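Local coordinates for protein VirX1 (Cyanophage Syn10, PDB 6QGM) that iodinates diverse substrates as a viral halogenase and probably does so with a flavin, as relatives in the tryptophan halogenase family do, at residues Lys25-Leu30 and Asn368-Ile373; Glu31-Glu36 and Gly185-Gln190; Ser242-Lys247 and Ile328-Arg333; Val403-Ala408 and Gln439-Asp444. One frame throughout, in Å; residues are numbered along the deposited sequence.

Interaction 1: residues Lys25-Leu30 and Asn368-Ile373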
loop_
_atom_site.group_PDB
_atom_site.type_symbol
_atom_site.label_atom_id
_atom_site.label_comp_id
_atom_site.label_asym_id
_atom_site.label_seq_id
_atom_site.Cartn_x
_atom_site.Cartn_y
_atom_site.Cartn_z
ATOM N N LYS B 25 -28.490 2.851 -26.258
ATOM C CA LYS B 25 -27.897 4.134 -26.719
ATOM C C LYS B 25 -26.375 3.987 -26.866
ATOM O O LYS B 25 -25.866 4.377 -27.932
ATOM C CB LYS B 25 -28.275 5.270 -25.764
ATOM C CG LYS B 25 -27.683 6.624 -26.116
ATOM C CD LYS B 25 -28.567 7.794 -25.790
ATOM C CE LYS B 25 -27.942 9.127 -26.174
ATOM N NZ LYS B 25 -26.632 9.343 -25.508
ATOM N N LEU B 26 -25.674 3.444 -25.861
ATOM C CA LEU B 26 -24.184 3.403 -25.806
ATOM C C LEU B 26 -23.631 2.119 -26.454
ATOM O O LEU B 26 -22.414 2.068 -26.691
ATOM C CB LEU B 26 -23.731 3.525 -24.350
ATOM C CG LEU B 26 -24.276 4.728 -23.577
ATOM C CD1 LEU B 26 -23.886 4.680 -22.114
ATOM C CD2 LEU B 26 -23.794 6.020 -24.188
ATOM N N CYS B 27 -24.465 1.107 -26.717
ATOM C CA CYS B 27 -24.051 -0.196 -27.315
ATOM C C CYS B 27 -25.011 -0.551 -28.447
ATOM O O CYS B 27 -25.693 -1.581 -28.404
ATOM C CB CYS B 27 -23.998 -1.300 -26.262
ATOM S SG CYS B 27 -22.954 -0.890 -24.827
ATOM N N PRO B 28 -25.057 0.282 -29.514
ATOM C CA PRO B 28 -26.027 0.107 -30.602
ATOM C C PRO B 28 -25.909 -1.247 -31.320
ATOM O O PRO B 28 -26.882 -1.672 -31.894
ATOM C CB PRO B 28 -25.692 1.231 -31.591
ATOM C CG PRO B 28 -24.888 2.226 -30.782
ATOM C CD PRO B 28 -24.138 1.403 -29.761
ATOM N N GLN B 29 -24.730 -1.875 -31.278
ATOM C CA GLN B 29 -24.448 -3.208 -31.890
ATOM C C GLN B 29 -25.323 -4.293 -31.234
ATOM O O GLN B 29 -25.562 -5.317 -31.898
ATOM C CB GLN B 29 -22.948 -3.548 -31.822
ATOM C CG GLN B 29 -22.418 -3.998 -30.461
ATOM C CD GLN B 29 -21.936 -2.875 -29.567
ATOM O OE1 GLN B 29 -22.457 -1.755 -29.595
ATOM N NE2 GLN B 29 -20.939 -3.170 -28.735
ATOM N N LEU B 30 -25.784 -4.095 -29.989
ATOM C CA LEU B 30 -26.557 -5.114 -29.222
ATOM C C LEU B 30 -28.008 -5.177 -29.716
ATOM O O LEU B 30 -28.604 -4.111 -29.957
ATOM C CB LEU B 30 -26.557 -4.771 -27.730
ATOM C CG LEU B 30 -25.218 -4.876 -27.006
ATOM C CD1 LEU B 30 -25.412 -4.588 -25.524
ATOM C CD2 LEU B 30 -24.585 -6.258 -27.210
ATOM N N ASN B 368 -19.952 0.008 -16.020
ATOM C CA ASN B 368 -18.882 -1.032 -16.090
ATOM C C ASN B 368 -19.208 -2.084 -17.166
ATOM O O ASN B 368 -18.267 -2.589 -17.823
ATOM C CB ASN B 368 -18.621 -1.671 -14.725
ATOM C CG ASN B 368 -18.014 -0.719 -13.727
ATOM O OD1 ASN B 368 -17.632 0.392 -14.082
ATOM N ND2 ASN B 368 -17.933 -1.143 -12.476
ATOM N N LEU B 369 -20.484 -2.397 -17.361
ATOM C CA LEU B 369 -20.939 -3.343 -18.414
ATOM C C LEU B 369 -20.776 -2.693 -19.793
ATOM O O LEU B 369 -20.213 -3.356 -20.688
ATOM C CB LEU B 369 -22.398 -3.718 -18.155
ATOM C CG LEU B 369 -22.938 -4.827 -19.045
ATOM C CD1 LEU B 369 -22.089 -6.086 -18.892
ATOM C CD2 LEU B 369 -24.405 -5.083 -18.721
ATOM N N VAL B 370 -21.250 -1.448 -19.945
ATOM C CA VAL B 370 -21.146 -0.644 -21.198
ATOM C C VAL B 370 -19.666 -0.534 -21.566
ATOM O O VAL B 370 -19.347 -0.637 -22.779
ATOM C CB VAL B 370 -21.802 0.745 -21.061
ATOM C CG1 VAL B 370 -21.411 1.676 -22.195
ATOM C CG2 VAL B 370 -23.314 0.651 -20.994
ATOM N N TYR B 371 -18.807 -0.345 -20.561
ATOM C CA TYR B 371 -17.342 -0.175 -20.730
ATOM C C TYR B 371 -16.764 -1.433 -21.383
ATOM O O TYR B 371 -16.050 -1.308 -22.387
ATOM C CB TYR B 371 -16.682 0.159 -19.390
ATOM C CG TYR B 371 -15.181 0.229 -19.454
ATOM C CD1 TYR B 371 -14.543 1.406 -19.800
ATOM C CD2 TYR B 371 -14.396 -0.877 -19.186
ATOM C CE1 TYR B 371 -13.162 1.493 -19.868
ATOM C CE2 TYR B 371 -13.019 -0.822 -19.277
ATOM C CZ TYR B 371 -12.397 0.368 -19.617
ATOM O OH TYR B 371 -11.035 0.433 -19.700
ATOM N N LEU B 372 -17.094 -2.616 -20.853
ATOM C CA LEU B 372 -16.560 -3.912 -21.352
ATOM C C LEU B 372 -17.149 -4.250 -22.729
ATOM O O LEU B 372 -16.410 -4.770 -23.586
ATOM C CB LEU B 372 -16.874 -5.004 -20.322
ATOM C CG LEU B 372 -16.058 -4.951 -19.032
ATOM C CD1 LEU B 372 -16.398 -6.120 -18.142
ATOM C CD2 LEU B 372 -14.563 -4.942 -19.313
ATOM N N ILE B 373 -18.438 -4.006 -22.942
ATOM C CA ILE B 373 -19.121 -4.375 -24.218
ATOM C C ILE B 373 -18.588 -3.489 -25.361
ATOM O O ILE B 373 -18.457 -4.020 -26.475
ATOM C CB ILE B 373 -20.652 -4.305 -24.038
ATOM C CG1 ILE B 373 -21.134 -5.474 -23.168
ATOM C CG2 ILE B 373 -21.356 -4.255 -25.383
ATOM C CD1 ILE B 373 -22.611 -5.435 -22.831
#

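Interaction 2: residues Glu31-Glu36 and Gly185-Gln190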
loop_
_atom_site.group_PDB
_atom_site.type_symbol
_atom_site.label_atom_id
_atom_site.label_comp_id
_atom_site.label_asym_id
_atom_site.label_seq_id
_atom_site.Cartn_x
_atom_site.Cartn_y
_atom_site.Cartn_z
ATOM N N GLU B 31 -28.532 -6.396 -29.827
ATOM C CA GLU B 31 -29.981 -6.721 -29.812
ATOM C C GLU B 31 -30.386 -6.820 -28.339
ATOM O O GLU B 31 -29.726 -7.582 -27.604
ATOM C CB GLU B 31 -30.258 -8.052 -30.523
ATOM C CG GLU B 31 -29.445 -8.277 -31.787
ATOM C CD GLU B 31 -29.460 -9.718 -32.269
ATOM O OE1 GLU B 31 -29.094 -10.611 -31.485
ATOM O OE2 GLU B 31 -29.854 -9.948 -33.429
ATOM N N ILE B 32 -31.404 -6.070 -27.906
ATOM C CA ILE B 32 -31.819 -5.999 -26.473
ATOM C C ILE B 32 -33.303 -6.337 -26.346
ATOM O O ILE B 32 -34.105 -5.794 -27.138
ATOM C CB ILE B 32 -31.512 -4.611 -25.883
ATOM C CG1 ILE B 32 -30.049 -4.215 -26.110
ATOM C CG2 ILE B 32 -31.899 -4.559 -24.406
ATOM C CD1 ILE B 32 -29.793 -2.749 -25.898
ATOM N N ALA B 33 -33.644 -7.188 -25.376
ATOM C CA ALA B 33 -35.035 -7.444 -24.940
ATOM C C ALA B 33 -35.123 -7.198 -23.435
ATOM O O ALA B 33 -34.113 -7.464 -22.726
ATOM C CB ALA B 33 -35.447 -8.842 -25.301
ATOM N N LEU B 34 -36.257 -6.658 -22.970
ATOM C CA LEU B 34 -36.563 -6.516 -21.521
ATOM C C LEU B 34 -37.850 -7.269 -21.190
ATOM O O LEU B 34 -38.900 -6.940 -21.777
ATOM C CB LEU B 34 -36.682 -5.042 -21.134
ATOM C CG LEU B 34 -36.744 -4.797 -19.626
ATOM C CD1 LEU B 34 -35.994 -3.544 -19.244
ATOM C CD2 LEU B 34 -38.179 -4.755 -19.123
ATOM N N ILE B 35 -37.746 -8.230 -20.267
ATOM C CA ILE B 35 -38.868 -9.081 -19.780
ATOM C C ILE B 35 -39.381 -8.467 -18.478
ATOM O O ILE B 35 -38.587 -8.335 -17.516
ATOM C CB ILE B 35 -38.396 -10.534 -19.603
ATOM C CG1 ILE B 35 -37.973 -11.152 -20.941
ATOM C CG2 ILE B 35 -39.453 -11.363 -18.906
ATOM C CD1 ILE B 35 -36.875 -12.171 -20.823
ATOM N N GLU B 36 -40.661 -8.103 -18.469
ATOM C CA GLU B 36 -41.332 -7.390 -17.355
ATOM C C GLU B 36 -42.650 -8.128 -17.109
ATOM O O GLU B 36 -43.285 -8.514 -18.102
ATOM C CB GLU B 36 -41.435 -5.916 -17.751
ATOM C CG GLU B 36 -42.504 -5.113 -17.038
ATOM C CD GLU B 36 -42.653 -3.714 -17.618
ATOM O OE1 GLU B 36 -41.761 -2.887 -17.383
ATOM O OE2 GLU B 36 -43.664 -3.444 -18.326
ATOM N N GLY B 185 -35.210 0.433 -30.176
ATOM C CA GLY B 185 -35.543 -0.929 -30.630
ATOM C C GLY B 185 -35.412 -1.968 -29.533
ATOM O O GLY B 185 -35.367 -3.165 -29.868
ATOM N N VAL B 186 -35.368 -1.566 -28.261
ATOM C CA VAL B 186 -35.454 -2.544 -27.138
ATOM C C VAL B 186 -36.806 -3.248 -27.270
ATOM O O VAL B 186 -37.832 -2.545 -27.346
ATOM C CB VAL B 186 -35.281 -1.903 -25.744
ATOM C CG1 VAL B 186 -35.461 -2.919 -24.627
ATOM C CG2 VAL B 186 -33.928 -1.234 -25.603
ATOM N N LYS B 187 -36.782 -4.582 -27.328
ATOM C CA LYS B 187 -37.982 -5.453 -27.458
ATOM C C LYS B 187 -38.592 -5.668 -26.073
ATOM O O LYS B 187 -37.965 -6.324 -25.249
ATOM C CB LYS B 187 -37.585 -6.770 -28.114
ATOM C CG LYS B 187 -38.683 -7.437 -28.914
ATOM C CD LYS B 187 -38.134 -8.700 -29.529
ATOM C CE LYS B 187 -37.826 -9.760 -28.483
ATOM N NZ LYS B 187 -36.442 -10.302 -28.553
ATOM N N HIS B 188 -39.761 -5.091 -25.835
ATOM C CA HIS B 188 -40.549 -5.218 -24.584
ATOM C C HIS B 188 -41.309 -6.538 -24.622
ATOM O O HIS B 188 -42.125 -6.687 -25.519
ATOM C CB HIS B 188 -41.501 -4.032 -24.452
ATOM C CG HIS B 188 -42.058 -3.841 -23.093
ATOM N ND1 HIS B 188 -43.232 -3.160 -22.883
ATOM C CD2 HIS B 188 -41.634 -4.257 -21.886
ATOM C CE1 HIS B 188 -43.503 -3.155 -21.595
ATOM N NE2 HIS B 188 -42.531 -3.817 -20.959
ATOM N N ILE B 189 -41.012 -7.454 -23.699
ATOM C CA ILE B 189 -41.653 -8.800 -23.603
ATOM C C ILE B 189 -42.411 -8.893 -22.275
ATOM O O ILE B 189 -41.755 -8.855 -21.212
ATOM C CB ILE B 189 -40.607 -9.921 -23.753
ATOM C CG1 ILE B 189 -39.957 -9.885 -25.140
ATOM C CG2 ILE B 189 -41.225 -11.278 -23.435
ATOM C CD1 ILE B 189 -38.791 -10.821 -25.280
ATOM N N GLN B 190 -43.741 -9.004 -22.355
ATOM C CA GLN B 190 -44.645 -9.095 -21.185
ATOM C C GLN B 190 -44.707 -10.559 -20.766
ATOM O O GLN B 190 -45.095 -11.387 -21.594
ATOM C CB GLN B 190 -46.045 -8.579 -21.538
ATOM C CG GLN B 190 -46.102 -7.157 -22.098
ATOM C CD GLN B 190 -46.073 -6.073 -21.044
ATOM O OE1 GLN B 190 -45.028 -5.785 -20.463
ATOM N NE2 GLN B 190 -47.222 -5.470 -20.787
#

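Interaction 3: residues Ser242-Lys247 and Ile328-Arg333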
loop_
_atom_site.group_PDB
_atom_site.type_symbol
_atom_site.label_atom_id
_atom_site.label_comp_id
_atom_site.label_asym_id
_atom_site.label_seq_id
_atom_site.Cartn_x
_atom_site.Cartn_y
_atom_site.Cartn_z
ATOM N N SER B 242 -23.447 -12.445 0.973
ATOM C CA SER B 242 -22.719 -11.946 2.176
ATOM C C SER B 242 -23.501 -10.798 2.803
ATOM O O SER B 242 -23.542 -9.711 2.234
ATOM C CB SER B 242 -21.317 -11.485 1.851
ATOM O OG SER B 242 -20.554 -12.508 1.244
ATOM N N PRO B 243 -24.118 -10.974 3.992
ATOM C CA PRO B 243 -24.799 -9.869 4.676
ATOM C C PRO B 243 -23.773 -8.905 5.305
ATOM O O PRO B 243 -22.658 -9.327 5.507
ATOM C CB PRO B 243 -25.652 -10.589 5.731
ATOM C CG PRO B 243 -24.833 -11.803 6.072
ATOM C CD PRO B 243 -24.184 -12.225 4.763
ATOM N N PHE B 244 -24.169 -7.658 5.588
ATOM C CA PHE B 244 -23.319 -6.624 6.234
ATOM C C PHE B 244 -23.568 -6.555 7.755
ATOM O O PHE B 244 -23.106 -5.560 8.381
ATOM C CB PHE B 244 -23.583 -5.241 5.630
ATOM C CG PHE B 244 -23.164 -5.047 4.191
ATOM C CD1 PHE B 244 -21.940 -5.517 3.744
ATOM C CD2 PHE B 244 -23.976 -4.361 3.296
ATOM C CE1 PHE B 244 -21.553 -5.331 2.428
ATOM C CE2 PHE B 244 -23.583 -4.178 1.982
ATOM C CZ PHE B 244 -22.374 -4.666 1.551
ATOM N N SER B 245 -24.254 -7.558 8.332
ATOM C CA SER B 245 -24.815 -7.541 9.717
ATOM C C SER B 245 -23.715 -7.407 10.781
ATOM O O SER B 245 -24.055 -7.066 11.937
ATOM C CB SER B 245 -25.697 -8.732 9.997
ATOM O OG SER B 245 -25.193 -9.889 9.370
ATOM N N LYS B 246 -22.454 -7.650 10.417
ATOM C CA LYS B 246 -21.303 -7.493 11.339
ATOM C C LYS B 246 -20.980 -6.016 11.593
ATOM O O LYS B 246 -20.412 -5.773 12.665
ATOM C CB LYS B 246 -20.115 -8.308 10.819
ATOM C CG LYS B 246 -20.026 -9.701 11.445
ATOM C CD LYS B 246 -19.823 -10.902 10.522
ATOM C CE LYS B 246 -20.445 -12.126 11.157
ATOM N NZ LYS B 246 -19.901 -13.375 10.572
ATOM N N LYS B 247 -21.341 -5.077 10.704
ATOM C CA LYS B 247 -21.082 -3.615 10.923
ATOM C C LYS B 247 -22.363 -2.767 10.794
ATOM O O LYS B 247 -22.384 -1.615 11.336
ATOM C CB LYS B 247 -19.999 -3.094 9.971
ATOM C CG LYS B 247 -20.248 -3.392 8.501
ATOM C CD LYS B 247 -19.054 -3.129 7.645
ATOM C CE LYS B 247 -19.415 -3.181 6.189
ATOM N NZ LYS B 247 -18.216 -2.965 5.355
ATOM N N ILE B 328 -35.113 -6.319 3.331
ATOM C CA ILE B 328 -33.970 -5.709 2.603
ATOM C C ILE B 328 -32.815 -6.711 2.651
ATOM O O ILE B 328 -32.430 -7.114 3.787
ATOM C CB ILE B 328 -33.570 -4.330 3.166
ATOM C CG1 ILE B 328 -33.271 -4.360 4.667
ATOM C CG2 ILE B 328 -34.636 -3.308 2.808
ATOM C CD1 ILE B 328 -32.283 -3.294 5.104
ATOM N N GLY B 329 -32.297 -7.086 1.472
ATOM C CA GLY B 329 -31.028 -7.810 1.345
ATOM C C GLY B 329 -29.844 -6.899 1.629
ATOM O O GLY B 329 -29.255 -6.461 0.629
ATOM N N HIS B 330 -29.505 -6.661 2.906
ATOM C CA HIS B 330 -28.459 -5.692 3.330
ATOM C C HIS B 330 -27.076 -6.357 3.253
ATOM O O HIS B 330 -26.589 -6.901 4.272
ATOM C CB HIS B 330 -28.754 -5.119 4.722
ATOM C CG HIS B 330 -28.160 -3.766 4.946
ATOM N ND1 HIS B 330 -28.501 -2.987 6.013
ATOM C CD2 HIS B 330 -27.282 -3.044 4.223
ATOM C CE1 HIS B 330 -27.839 -1.851 5.962
ATOM N NE2 HIS B 330 -27.089 -1.860 4.872
ATOM N N GLY B 331 -26.477 -6.307 2.065
ATOM C CA GLY B 331 -25.268 -7.075 1.732
ATOM C C GLY B 331 -25.044 -7.104 0.239
ATOM O O GLY B 331 -25.544 -6.207 -0.464
ATOM N N LYS B 332 -24.322 -8.118 -0.227
ATOM C CA LYS B 332 -23.945 -8.307 -1.648
ATOM C C LYS B 332 -23.855 -9.805 -1.925
ATOM O O LYS B 332 -23.490 -10.566 -1.007
ATOM C CB LYS B 332 -22.569 -7.698 -1.917
ATOM C CG LYS B 332 -21.583 -7.964 -0.787
ATOM C CD LYS B 332 -20.147 -7.864 -1.151
ATOM C CE LYS B 332 -19.280 -8.548 -0.118
ATOM N NZ LYS B 332 -17.841 -8.263 -0.349
ATOM N N ARG B 333 -24.150 -10.196 -3.159
ATOM C CA ARG B 333 -23.750 -11.514 -3.695
ATOM C C ARG B 333 -22.214 -11.552 -3.722
ATOM O O ARG B 333 -21.569 -10.475 -3.833
ATOM C CB ARG B 333 -24.354 -11.720 -5.081
ATOM C CG ARG B 333 -25.869 -11.603 -5.134
ATOM C CD ARG B 333 -26.537 -12.771 -4.443
ATOM N NE ARG B 333 -27.905 -12.482 -4.038
ATOM C CZ ARG B 333 -28.685 -13.355 -3.425
ATOM N NH1 ARG B 333 -28.239 -14.575 -3.175
ATOM N NH2 ARG B 333 -29.903 -13.017 -3.067
#

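Interaction 4: residues Val403-Ala408 and Gln439-Asp444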
loop_
_atom_site.group_PDB
_atom_site.type_symbol
_atom_site.label_atom_id
_atom_site.label_comp_id
_atom_site.label_asym_id
_atom_site.label_seq_id
_atom_site.Cartn_x
_atom_site.Cartn_y
_atom_site.Cartn_z
ATOM N N VAL B 403 -20.822 4.101 5.463
ATOM C CA VAL B 403 -22.172 4.155 6.101
ATOM C C VAL B 403 -22.018 3.714 7.566
ATOM O O VAL B 403 -22.575 4.388 8.429
ATOM C CB VAL B 403 -23.195 3.311 5.311
ATOM C CG1 VAL B 403 -24.483 3.082 6.067
ATOM C CG2 VAL B 403 -23.492 3.942 3.971
ATOM N N ALA B 404 -21.247 2.657 7.843
ATOM C CA ALA B 404 -21.010 2.147 9.211
ATOM C C ALA B 404 -20.390 3.247 10.092
ATOM O O ALA B 404 -20.731 3.294 11.292
ATOM C CB ALA B 404 -20.141 0.909 9.181
ATOM N N MET B 405 -19.541 4.118 9.523
ATOM C CA MET B 405 -18.840 5.185 10.281
ATOM C C MET B 405 -19.837 6.209 10.836
ATOM O O MET B 405 -19.543 6.781 11.893
ATOM C CB MET B 405 -17.802 5.885 9.403
ATOM C CG MET B 405 -16.543 5.075 9.212
ATOM S SD MET B 405 -15.222 5.979 8.407
ATOM C CE MET B 405 -13.940 4.730 8.353
ATOM N N HIS B 406 -20.976 6.416 10.168
ATOM C CA HIS B 406 -22.070 7.328 10.616
ATOM C C HIS B 406 -22.614 6.892 11.981
ATOM O O HIS B 406 -23.038 7.770 12.756
ATOM C CB HIS B 406 -23.231 7.363 9.613
ATOM C CG HIS B 406 -22.893 7.948 8.283
ATOM N ND1 HIS B 406 -21.888 7.449 7.487
ATOM C CD2 HIS B 406 -23.447 8.957 7.589
ATOM C CE1 HIS B 406 -21.818 8.150 6.370
ATOM N NE2 HIS B 406 -22.768 9.077 6.410
ATOM N N TYR B 407 -22.638 5.584 12.236
ATOM C CA TYR B 407 -23.134 4.974 13.494
ATOM C C TYR B 407 -21.997 4.943 14.517
ATOM O O TYR B 407 -22.190 5.365 15.663
ATOM C CB TYR B 407 -23.668 3.558 13.239
ATOM C CG TYR B 407 -24.879 3.464 12.344
ATOM C CD1 TYR B 407 -26.140 3.735 12.831
ATOM C CD2 TYR B 407 -24.767 3.068 11.021
ATOM C CE1 TYR B 407 -27.266 3.644 12.030
ATOM C CE2 TYR B 407 -25.873 2.974 10.198
ATOM C CZ TYR B 407 -27.131 3.264 10.706
ATOM O OH TYR B 407 -28.242 3.166 9.913
ATOM N N ALA B 408 -20.836 4.453 14.086
ATOM C CA ALA B 408 -19.696 4.067 14.943
ATOM C C ALA B 408 -19.251 5.237 15.827
ATOM O O ALA B 408 -18.862 4.987 16.990
ATOM C CB ALA B 408 -18.562 3.595 14.068
ATOM N N GLN B 439 -9.771 -3.044 2.390
ATOM C CA GLN B 439 -10.624 -1.977 2.958
ATOM C C GLN B 439 -9.981 -1.552 4.282
ATOM O O GLN B 439 -10.202 -2.263 5.297
ATOM C CB GLN B 439 -12.055 -2.486 3.150
ATOM C CG GLN B 439 -12.670 -3.150 1.924
ATOM C CD GLN B 439 -12.837 -2.194 0.776
ATOM O OE1 GLN B 439 -13.056 -0.998 0.974
ATOM N NE2 GLN B 439 -12.745 -2.710 -0.445
ATOM N N SER B 440 -9.214 -0.459 4.293
ATOM C CA SER B 440 -8.393 -0.058 5.469
ATOM C C SER B 440 -8.641 1.405 5.891
ATOM O O SER B 440 -7.718 2.031 6.443
ATOM C CB SER B 440 -6.932 -0.329 5.199
ATOM O OG SER B 440 -6.452 0.516 4.170
ATOM N N THR B 441 -9.844 1.944 5.675
ATOM C CA THR B 441 -10.160 3.360 6.010
ATOM C C THR B 441 -10.295 3.485 7.535
ATOM O O THR B 441 -9.757 4.474 8.059
ATOM C CB THR B 441 -11.322 3.915 5.174
ATOM O OG1 THR B 441 -12.566 3.350 5.601
ATOM C CG2 THR B 441 -11.101 3.710 3.688
ATOM N N TRP B 442 -10.918 2.519 8.231
ATOM C CA TRP B 442 -10.939 2.470 9.722
ATOM C C TRP B 442 -9.508 2.600 10.276
ATOM O O TRP B 442 -9.268 3.460 11.142
ATOM C CB TRP B 442 -11.591 1.184 10.243
ATOM C CG TRP B 442 -13.037 1.004 9.884
ATOM C CD1 TRP B 442 -13.551 0.259 8.856
ATOM C CD2 TRP B 442 -14.168 1.577 10.572
ATOM N NE1 TRP B 442 -14.916 0.354 8.843
ATOM C CE2 TRP B 442 -15.324 1.141 9.890
ATOM C CE3 TRP B 442 -14.310 2.433 11.674
ATOM C CZ2 TRP B 442 -16.606 1.516 10.285
ATOM C CZ3 TRP B 442 -15.576 2.799 12.070
ATOM C CH2 TRP B 442 -16.705 2.348 11.379
ATOM N N GLN B 443 -8.595 1.750 9.803
ATOM C CA GLN B 443 -7.172 1.725 10.245
ATOM C C GLN B 443 -6.515 3.074 9.933
ATOM O O GLN B 443 -5.802 3.597 10.804
ATOM C CB GLN B 443 -6.435 0.575 9.566
ATOM C CG GLN B 443 -6.870 -0.794 10.075
ATOM C CD GLN B 443 -6.347 -1.918 9.212
ATOM O OE1 GLN B 443 -5.200 -1.889 8.747
ATOM N NE2 GLN B 443 -7.187 -2.918 8.976
ATOM N N ASP B 444 -6.767 3.610 8.738
ATOM C CA ASP B 444 -6.039 4.790 8.189
ATOM C C ASP B 444 -6.529 6.064 8.892
ATOM O O ASP B 444 -5.683 6.945 9.225
ATOM C CB ASP B 444 -6.165 4.869 6.671
ATOM C CG ASP B 444 -5.482 3.716 5.935
ATOM O OD1 ASP B 444 -4.688 2.967 6.576
ATOM O OD2 ASP B 444 -5.761 3.549 4.724
#

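Interaction 1: residues Lys25-Leu30 and Asn368-Ile373
Val370 and Ile373 of helix 360-373 pack on the end of helix 14-26 and on the turn after it. That turn leads into strand 31-36, so the contact lies on the Rossmann-type beta-alpha-beta unit at the start of the halogenase fold. Val370 comes first. Its CG1 reaches Leu26 CB at 3.7 Å, and the two side chains cross at about a right angle. CG1 also lies 4.0 Å from Cys27 SG, and Val370 CG2 is about as near to the same sulfur. Cys27 is the first residue to leave the helix, and it starts a type I beta turn closed by Leu30 N to Cys27 O. Tyr476 of the second subunit packs on both Leu26 and Val370. One turn further along, Ile373 takes over. Its CG2 is set anti to the backbone N, and this branch meets Cys27 SG at 3.8 Å. The amide of Gln29 comes across the same methyl. Its NE2 is also near Ile373 O, but the angle is too poor for a hydrogen bond. Just beyond Ile373, Asn374 ND2 bonds to Leu26 O. The longer branch of Ile373 ends on the turn's last residue, with Ile373 CD1 4.0 Å from Leu30 CD1.

Interaction 2: residues Glu31-Glu36 and Gly185-Gln190
Four backbone hydrogen bonds join strand 31-36 to strand 187-190. Lys187 N to Ile32 O (2.9 Å) and Ile189 N to Leu34 O are almost straight. Leu34 N to Lys187 O and Glu36 N to Ile189 O are a little more bent. Ala33, Ile35, Lys187 and Ile189 share one face. There Ile35 and Ile189 lie side by side and point the same way, Ile35 CG1 4.0 Å from Ile189 CB, and Ile189 CD1 reaches Ala33 CB at 3.9 Å. On the other face, Ile32 CG2 meets Val186 CG1 at 3.9 Å. The two strands are parallel neighbours in the mixed sheet of a Rossmann-type fold, with strand 6-10 on the far side of 31-36. Also on this second face, His188 NE2 gives a weak bond to Glu36 OE2 (2.9 Å, 135° at the hydrogen). The carboxylate stands at the ring edge, its plane turned 85° from the ring. Trp17 of helix 14-26 contacts both partners: its NE1 bonds Glu36 OE1, and its ring meets His188 edge-to-face.

Interaction 3: residues Ser242-Lys247 and Ile328-Arg333
Ser242 and Lys332 form an antiparallel hydrogen-bonded pair. Ser242 N gives to Lys332 O at 2.7 Å, and Lys332 N returns a bond to Ser242 O at 3.0 Å. A third bond runs from Phe244 N to His330 O at 2.9 Å. It lies in the carbonyl plane, on a lone pair, and is fairly straight at 159°. Between these bonds, Pro243 faces Gly331 as a non-hydrogen-bonded pair, with CA atoms 4.1 Å apart. The Phe244 ring folds back over this glycine. Gly331 CA sits over the ring face, 3.5 Å from its centroid, in a CH-pi contact. Gly331 CA is also 3.2 Å from Ser242 O, in a CA-H...O contact. His330 CD2 comes to the edge of the Phe244 ring, 3.7 Å from Phe244 CD2. The two ring planes are 84° apart and the pair is oblique, and His330 ND1 is bonded to Asn250 O. Lys332 CG approaches Phe244 CZ at 4.1 Å, and the two side chains cross at about a right angle. The lysine chain is extended beyond CG, and its NZ makes salt bridges to Asp393 and Asp397 of helix 382-408. Ile396 of that helix touches both Phe244 and Lys332. The strands 241-243 and 331-333 belong to a small three-stranded antiparallel sheet, completed by strand 349-350 and tied by these side chains to the long helix.

Interaction 4: residues Val403-Ala408 and Gln439-Asp444
The indole of Trp442 forms a Met-aromatic contact with Met405 where the start of helix 441-451 meets the last turns of helix 382-408. Met405 slides along the indole in the direction opposite to the tryptophan side chain. Its chain is extended, with chi2 at -171° and chi3 at 180°, and this carries three successive atoms along the ring. CG lies over the six-membered ring, 3.7 Å from its centroid, in a CH-pi contact. SD stands farther off, 4.8 Å above the same centroid and nearly on the ring normal. CE continues over the middle of the whole indole and also reaches Thr441 OG1 at 3.4 Å. This is helix-to-helix packing within the tryptophan halogenase family region, with the indole set against a methionine over its face and two alanines at its edge. Ala404 and Ala408, one turn apart, meet the outer edge of the ring. Ala404 CB lies 3.8 Å from Trp442 CZ2, and Ala408 CB lies 3.5 Å from Trp442 CH2. The indole nitrogen has its own partner, since Trp442 NE1 bonds to Asp401 OD1 on helix 382-408. That bond probably limits the rotation of the ring, and Tyr427 stacks on the indole. Ile462 of helix 462-468 touches Met405, while Ala383 of the third subunit packs on Ala408.

Overall arrangement
Interactions 1 and 2 adjoin in sequence, because helix 14-26 runs through its turn into strand 31-36. Their centres are 16 Å apart in the Rossmann-type part of the chain. Interaction 2 lies between the two segments of interaction 1 along the sequence, as does interaction 3. Interaction 4 follows them all. Interactions 3 and 4 have centres 16 Å apart, and they touch where Lys247 O meets Ala404 CB. Helix 382-408 carries one side of interaction 4 and covers side chains of interaction 3. Interactions 2 and 4 lie on opposite sides of the chain's centre, 41 Å between centres. Helices 360-373 and 382-408, consecutive in the chain, connect the Rossmann-type region to the small antiparallel sheet.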